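Local coordinates for protein argonaute (Methanocaldococcus jannaschii, PDB 5G5S) that cuts single-stranded target DNA using short single-stranded DNA guides and may defend the cell against invading genetic elements, at residues D169-N172 against L177-E180; E464-R467 against Y473-N476. All blocks are in the same frame, centred on the assembly; numbering follows the deposited sequence.

Contact 1: D169-N172 against L177-E180; sequences DFVN and LLEE
V171 points its CB at L177, and V171 CB and L177 CB meet at 3.8 Å. From that CB the V171 side chain forks. V171 CG1 is anti to the carbonyl carbon (chi1 -60°), which leaves CG2 between the backbone N and the carbonyl carbon. The CG2 branch crosses the L178 side chain at an angle, and V171 CG2 touches L178 CD1 at 3.8 Å. On the other branch, V171 CG1 approaches the backbone of the second helix, 4.1 Å from L177 O. V171 therefore bears on two successive residues of helix 175-179, and all three side chains are buried. L177 CB packs against the carbonyl oxygen of V171, and the tip atom L177 CD1 reaches the same oxygen, V171 O, at 3.4 Å. This is a van der Waals contact; no hydrogen bond joins the two segments.

Helix 167-170 ends in a Schellman motif, and helix 175-179 follows after a short link in the PAZ domain. N172, with positive phi (48°), is the C-prime residue of the motif. N172 N makes a weak hydrogen bond back to D169 O. N172 is exposed, and N172 ND2 passes 4.2 Å from L177 CD1. Beyond the pair, L177 also rests on D442 and Y443 of helix 442-452, and D169 OD1 forms a salt bridge with R173 NE.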
ATOM      1  N   ASP A 169      -8.206  22.680 -10.537  1.00 76.17           N
ATOM      2  CA  ASP A 169      -9.655  22.947 -10.560  1.00 76.47           C
ATOM      3  C   ASP A 169     -10.401  21.810  -9.905  1.00 81.01           C
ATOM      4  O   ASP A 169     -11.419  22.040  -9.244  1.00 81.32           O
ATOM      5  CB  ASP A 169     -10.198  23.135 -11.993  1.00 78.88           C
ATOM      6  CG  ASP A 169     -10.150  24.553 -12.545  1.00 93.11           C
ATOM      7  OD1 ASP A 169      -9.195  25.296 -12.204  1.00 93.97           O
ATOM      8  OD2 ASP A 169     -10.992  24.879 -13.417  1.00103.90           O
ATOM      9  N   PHE A 170      -9.891  20.573 -10.087  1.00 76.62           N
ATOM     10  CA  PHE A 170     -10.481  19.373  -9.523  1.00 74.52           C
ATOM     11  C   PHE A 170     -10.525  19.461  -8.002  1.00 79.48           C
ATOM     12  O   PHE A 170     -11.555  19.131  -7.401  1.00 78.67           O
ATOM     13  CB  PHE A 170      -9.735  18.119 -10.019  1.00 75.52           C
ATOM     14  CG  PHE A 170     -10.333  16.832  -9.520  1.00 76.32           C
ATOM     15  CD1 PHE A 170     -11.468  16.296 -10.119  1.00 79.12           C
ATOM     16  CD2 PHE A 170      -9.809  16.190  -8.407  1.00 77.80           C
ATOM     17  CE1 PHE A 170     -12.043  15.117  -9.637  1.00 79.69           C
ATOM     18  CE2 PHE A 170     -10.390  15.020  -7.922  1.00 80.67           C
ATOM     19  CZ  PHE A 170     -11.493  14.482  -8.550  1.00 78.63           C
ATOM     20  N   VAL A 171      -9.424  19.951  -7.385  1.00 78.00           N
ATOM     21  CA  VAL A 171      -9.303  20.109  -5.925  1.00 78.53           C
ATOM     22  C   VAL A 171      -9.941  21.431  -5.418  1.00 84.60           C
ATOM     23  O   VAL A 171      -9.554  21.953  -4.370  1.00 85.39           O
ATOM     24  CB  VAL A 171      -7.867  19.828  -5.379  1.00 83.30           C
ATOM     25  CG1 VAL A 171      -7.424  18.406  -5.705  1.00 82.68           C
ATOM     26  CG2 VAL A 171      -6.838  20.848  -5.877  1.00 84.70           C
ATOM     27  N   ASN A 172     -10.938  21.950  -6.182  1.00 82.11           N
ATOM     28  CA  ASN A 172     -11.723  23.168  -5.935  1.00 83.27           C
ATOM     29  C   ASN A 172     -10.867  24.386  -5.571  1.00 88.51           C
ATOM     30  O   ASN A 172     -11.265  25.207  -4.743  1.00 89.07           O
ATOM     31  CB  ASN A 172     -12.838  22.900  -4.904  1.00 85.68           C
ATOM     32  CG  ASN A 172     -13.950  22.007  -5.422  1.00104.92           C
ATOM     33  OD1 ASN A 172     -14.595  22.285  -6.454  1.00 96.52           O
ATOM     34  ND2 ASN A 172     -14.214  20.927  -4.694  1.00 92.02           N
ATOM     35  N   LEU A 177      -6.911  20.583   0.024  1.00 85.01           N
ATOM     36  CA  LEU A 177      -7.451  19.444  -0.729  1.00 82.65           C
ATOM     37  C   LEU A 177      -6.384  18.797  -1.584  1.00 85.49           C
ATOM     38  O   LEU A 177      -6.422  17.584  -1.776  1.00 85.49           O
ATOM     39  CB  LEU A 177      -8.648  19.831  -1.620  1.00 81.26           C
ATOM     40  CG  LEU A 177     -10.047  19.941  -0.993  1.00 85.71           C
ATOM     41  CD1 LEU A 177     -11.104  19.924  -2.073  1.00 85.01           C
ATOM     42  CD2 LEU A 177     -10.344  18.798  -0.012  1.00 88.31           C
ATOM     43  N   LEU A 178      -5.431  19.599  -2.087  1.00 81.04           N
ATOM     44  CA  LEU A 178      -4.304  19.128  -2.883  1.00 80.98           C
ATOM     45  C   LEU A 178      -3.416  18.160  -2.081  1.00 85.67           C
ATOM     46  O   LEU A 178      -2.984  17.147  -2.626  1.00 84.57           O
ATOM     47  CB  LEU A 178      -3.482  20.314  -3.414  1.00 82.66           C
ATOM     48  CG  LEU A 178      -2.501  20.002  -4.541  1.00 87.67           C
ATOM     49  CD1 LEU A 178      -3.225  19.585  -5.807  1.00 84.51           C
ATOM     50  CD2 LEU A 178      -1.605  21.184  -4.825  1.00 92.88           C
ATOM     51  N   GLU A 179      -3.190  18.454  -0.782  1.00 84.61           N
ATOM     52  CA  GLU A 179      -2.386  17.625   0.133  1.00 87.16           C
ATOM     53  C   GLU A 179      -2.989  16.227   0.312  1.00 89.46           C
ATOM     54  O   GLU A 179      -2.248  15.254   0.420  1.00 91.37           O
ATOM     55  CB  GLU A 179      -2.181  18.322   1.489  1.00 90.41           C
ATOM     56  CG  GLU A 179      -1.469  19.660   1.369  1.00101.10           C
ATOM     57  CD  GLU A 179      -1.226  20.462   2.633  1.00122.16           C
ATOM     58  OE1 GLU A 179      -1.939  20.247   3.641  1.00119.89           O
ATOM     59  OE2 GLU A 179      -0.341  21.345   2.595  1.00118.29           O
ATOM     60  N   GLU A 180      -4.329  16.123   0.272  1.00 82.52           N
ATOM     61  CA  GLU A 180      -5.067  14.862   0.361  1.00 80.99           C
ATOM     62  C   GLU A 180      -4.810  13.941  -0.847  1.00 85.71           C
ATOM     63  O   GLU A 180      -5.198  12.772  -0.811  1.00 85.01           O
ATOM     64  CB  GLU A 180      -6.574  15.139   0.503  1.00 79.09           C
ATOM     65  CG  GLU A 180      -7.012  15.472   1.917  1.00 87.93           C
ATOM     66  CD  GLU A 180      -6.489  14.551   3.001  1.00105.46           C
ATOM     67  OE1 GLU A 180      -6.703  13.320   2.899  1.00 94.26           O
ATOM     68  OE2 GLU A 180      -5.835  15.062   3.939  1.00102.69           O
TER

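Contact 2: E464-R467 against Y473-N476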
ATOM      1  N   GLU A 464     -25.521   8.849   8.169  1.00106.65           N
ATOM      2  CA  GLU A 464     -26.479   8.022   7.418  1.00109.44           C
ATOM      3  C   GLU A 464     -26.300   6.536   7.741  1.00110.56           C
ATOM      4  O   GLU A 464     -27.285   5.847   8.016  1.00113.12           O
ATOM      5  CB  GLU A 464     -26.367   8.264   5.898  1.00112.67           C
ATOM      6  CG  GLU A 464     -26.846   9.633   5.436  1.00125.94           C
ATOM      7  CD  GLU A 464     -25.744  10.614   5.077  1.00138.48           C
ATOM      8  OE1 GLU A 464     -24.801  10.782   5.885  1.00120.63           O
ATOM      9  OE2 GLU A 464     -25.838  11.235   3.993  1.00128.74           O
ATOM     10  N   ASN A 465     -25.044   6.071   7.771  1.00101.99           N
ATOM     11  CA  ASN A 465     -24.695   4.690   8.087  1.00 99.72           C
ATOM     12  C   ASN A 465     -24.886   4.352   9.576  1.00102.54           C
ATOM     13  O   ASN A 465     -25.424   3.285   9.885  1.00103.42           O
ATOM     14  CB  ASN A 465     -23.275   4.374   7.618  1.00 95.58           C
ATOM     15  CG  ASN A 465     -23.094   4.397   6.117  1.00115.74           C
ATOM     16  OD1 ASN A 465     -23.912   3.869   5.343  1.00107.87           O
ATOM     17  ND2 ASN A 465     -21.987   4.985   5.676  1.00105.22           N
ATOM     18  N   TRP A 466     -24.464   5.258  10.492  1.00 96.57           N
ATOM     19  CA  TRP A 466     -24.589   5.053  11.940  1.00 95.49           C
ATOM     20  C   TRP A 466     -26.035   5.044  12.440  1.00103.28           C
ATOM     21  O   TRP A 466     -26.329   4.327  13.396  1.00103.56           O
ATOM     22  CB  TRP A 466     -23.745   6.072  12.725  1.00 92.29           C
ATOM     23  CG  TRP A 466     -23.325   5.622  14.100  1.00 91.78           C
ATOM     24  CD1 TRP A 466     -23.274   4.342  14.569  1.00 94.03           C
ATOM     25  CD2 TRP A 466     -22.853   6.460  15.168  1.00 91.23           C
ATOM     26  NE1 TRP A 466     -22.834   4.332  15.874  1.00 92.94           N
ATOM     27  CE2 TRP A 466     -22.562   5.617  16.264  1.00 94.20           C
ATOM     28  CE3 TRP A 466     -22.675   7.847  15.315  1.00 93.04           C
ATOM     29  CZ2 TRP A 466     -22.101   6.115  17.489  1.00 93.60           C
ATOM     30  CZ3 TRP A 466     -22.213   8.336  16.527  1.00 94.39           C
ATOM     31  CH2 TRP A 466     -21.934   7.476  17.598  1.00 94.66           C
ATOM     32  N   ARG A 467     -26.933   5.828  11.799  1.00102.76           N
ATOM     33  CA  ARG A 467     -28.358   5.925  12.141  1.00106.50           C
ATOM     34  C   ARG A 467     -29.079   4.580  11.932  1.00112.64           C
ATOM     35  O   ARG A 467     -29.932   4.213  12.741  1.00114.10           O
ATOM     36  CB  ARG A 467     -29.023   7.043  11.318  1.00109.43           C
ATOM     37  CG  ARG A 467     -30.448   7.412  11.754  1.00122.95           C
ATOM     38  CD  ARG A 467     -31.086   8.491  10.888  1.00131.21           C
ATOM     39  NE  ARG A 467     -31.286   8.055   9.503  1.00138.64           N
ATOM     40  CZ  ARG A 467     -30.522   8.424   8.478  1.00153.11           C
ATOM     41  NH1 ARG A 467     -29.501   9.252   8.666  1.00139.05           N
ATOM     42  NH2 ARG A 467     -30.771   7.967   7.259  1.00143.05           N
ATOM     43  N   TYR A 473     -23.000  -2.907  15.226  1.00 90.87           N
ATOM     44  CA  TYR A 473     -21.889  -3.268  14.338  1.00 88.46           C
ATOM     45  C   TYR A 473     -20.919  -2.100  14.098  1.00 86.88           C
ATOM     46  O   TYR A 473     -19.715  -2.263  14.303  1.00 83.77           O
ATOM     47  CB  TYR A 473     -22.448  -3.827  13.007  1.00 92.62           C
ATOM     48  CG  TYR A 473     -21.406  -4.315  12.023  1.00 95.68           C
ATOM     49  CD1 TYR A 473     -20.978  -5.641  12.030  1.00 97.44           C
ATOM     50  CD2 TYR A 473     -20.889  -3.468  11.045  1.00 96.95           C
ATOM     51  CE1 TYR A 473     -20.027  -6.100  11.120  1.00 97.49           C
ATOM     52  CE2 TYR A 473     -19.940  -3.917  10.126  1.00 98.14           C
ATOM     53  CZ  TYR A 473     -19.503  -5.232  10.174  1.00106.68           C
ATOM     54  OH  TYR A 473     -18.559  -5.673   9.280  1.00111.98           O
ATOM     55  N   MET A 474     -21.440  -0.941  13.657  1.00 83.30           N
ATOM     56  CA  MET A 474     -20.654   0.262  13.397  1.00 82.06           C
ATOM     57  C   MET A 474     -20.093   0.865  14.676  1.00 82.95           C
ATOM     58  O   MET A 474     -18.986   1.405  14.648  1.00 80.92           O
ATOM     59  CB  MET A 474     -21.487   1.297  12.655  1.00 87.28           C
ATOM     60  CG  MET A 474     -20.657   2.337  11.946  1.00 91.55           C
ATOM     61  SD  MET A 474     -21.585   3.128  10.622  1.00100.79           S
ATOM     62  CE  MET A 474     -21.938   1.666   9.557  1.00 99.02           C
ATOM     63  N   THR A 475     -20.852   0.785  15.793  1.00 79.46           N
ATOM     64  CA  THR A 475     -20.419   1.287  17.097  1.00 77.87           C
ATOM     65  C   THR A 475     -19.172   0.521  17.544  1.00 76.99           C
ATOM     66  O   THR A 475     -18.194   1.141  17.966  1.00 75.65           O
ATOM     67  CB  THR A 475     -21.568   1.238  18.104  1.00 82.71           C
ATOM     68  OG1 THR A 475     -22.643   2.032  17.608  1.00 83.31           O
ATOM     69  CG2 THR A 475     -21.158   1.749  19.473  1.00 79.34           C
ATOM     70  N   ASN A 476     -19.211  -0.821  17.408  1.00 71.85           N
ATOM     71  CA  ASN A 476     -18.120  -1.740  17.711  1.00 70.67           C
ATOM     72  C   ASN A 476     -16.882  -1.373  16.852  1.00 72.13           C
ATOM     73  O   ASN A 476     -15.794  -1.214  17.405  1.00 70.78           O
ATOM     74  CB  ASN A 476     -18.572  -3.191  17.464  1.00 70.68           C
ATOM     75  CG  ASN A 476     -17.504  -4.236  17.683  1.00 83.94           C
ATOM     76  OD1 ASN A 476     -17.182  -4.603  18.817  1.00 79.28           O
ATOM     77  ND2 ASN A 476     -16.959  -4.768  16.598  1.00 71.25           N
TER
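W466 and T475 are joined by a hydrogen bond in a helix-loop-helix turn of the Mid domain. Helix 463-467 follows strand 456-462, an outermost strand of a parallel four-stranded sheet, and a short loop leads into helix 473-485. W466 NE1 donates to T475 OG1 at 2.9 Å, with a nearly straight N-H...O angle of 175°. The oxygen sits at the indole edge, within 3° of the ring plane. With W466 CG anti to the backbone N (chi1 -155°), the indole extends so that its N-H edge meets T475.

M474 makes the apolar half of the contact. M474 CB lies 4.0 Å from W466 CD1. M474 SD forms an oblique Met-aromatic contact with the five-membered ring of W466, 5.2 Å from the centroid. The M474 chain then bends at its last torsion, and M474 CE comes to 3.6 Å from N465 CB.

T475 OG1 is also hydrogen-bonded to Y337 OH and D469 OD2, so three partners grip this buried oxygen. The other carboxylate oxygen, D469 OD1, bonds M474 N near the start of the helix. K378 makes a cation-pi contact with W466, V379 and M382 of the same helix 372-390 touch the indole, and I461 touches both W466 and M474. M474 SD itself stands 3.6 Å from W466 N.

Contact 1 and contact 2 each join two short successive helical segments, but in different domains, PAZ and Mid. Their centres are 29 Å apart and their nearest atoms about 17 Å apart, so they do not touch. Contact 1 lies away from the annotated sites. Its PAZ helices nevertheless meet the Mid domain: E179 forms a salt bridge with K449 of helix 442-452. Contact 2 is nearer the guide 5'-end site. The M474 side chain is about 10 Å from those of Q459, which binds a divalent metal in another structure of this protein, and Q481, which interacts with guide DNA.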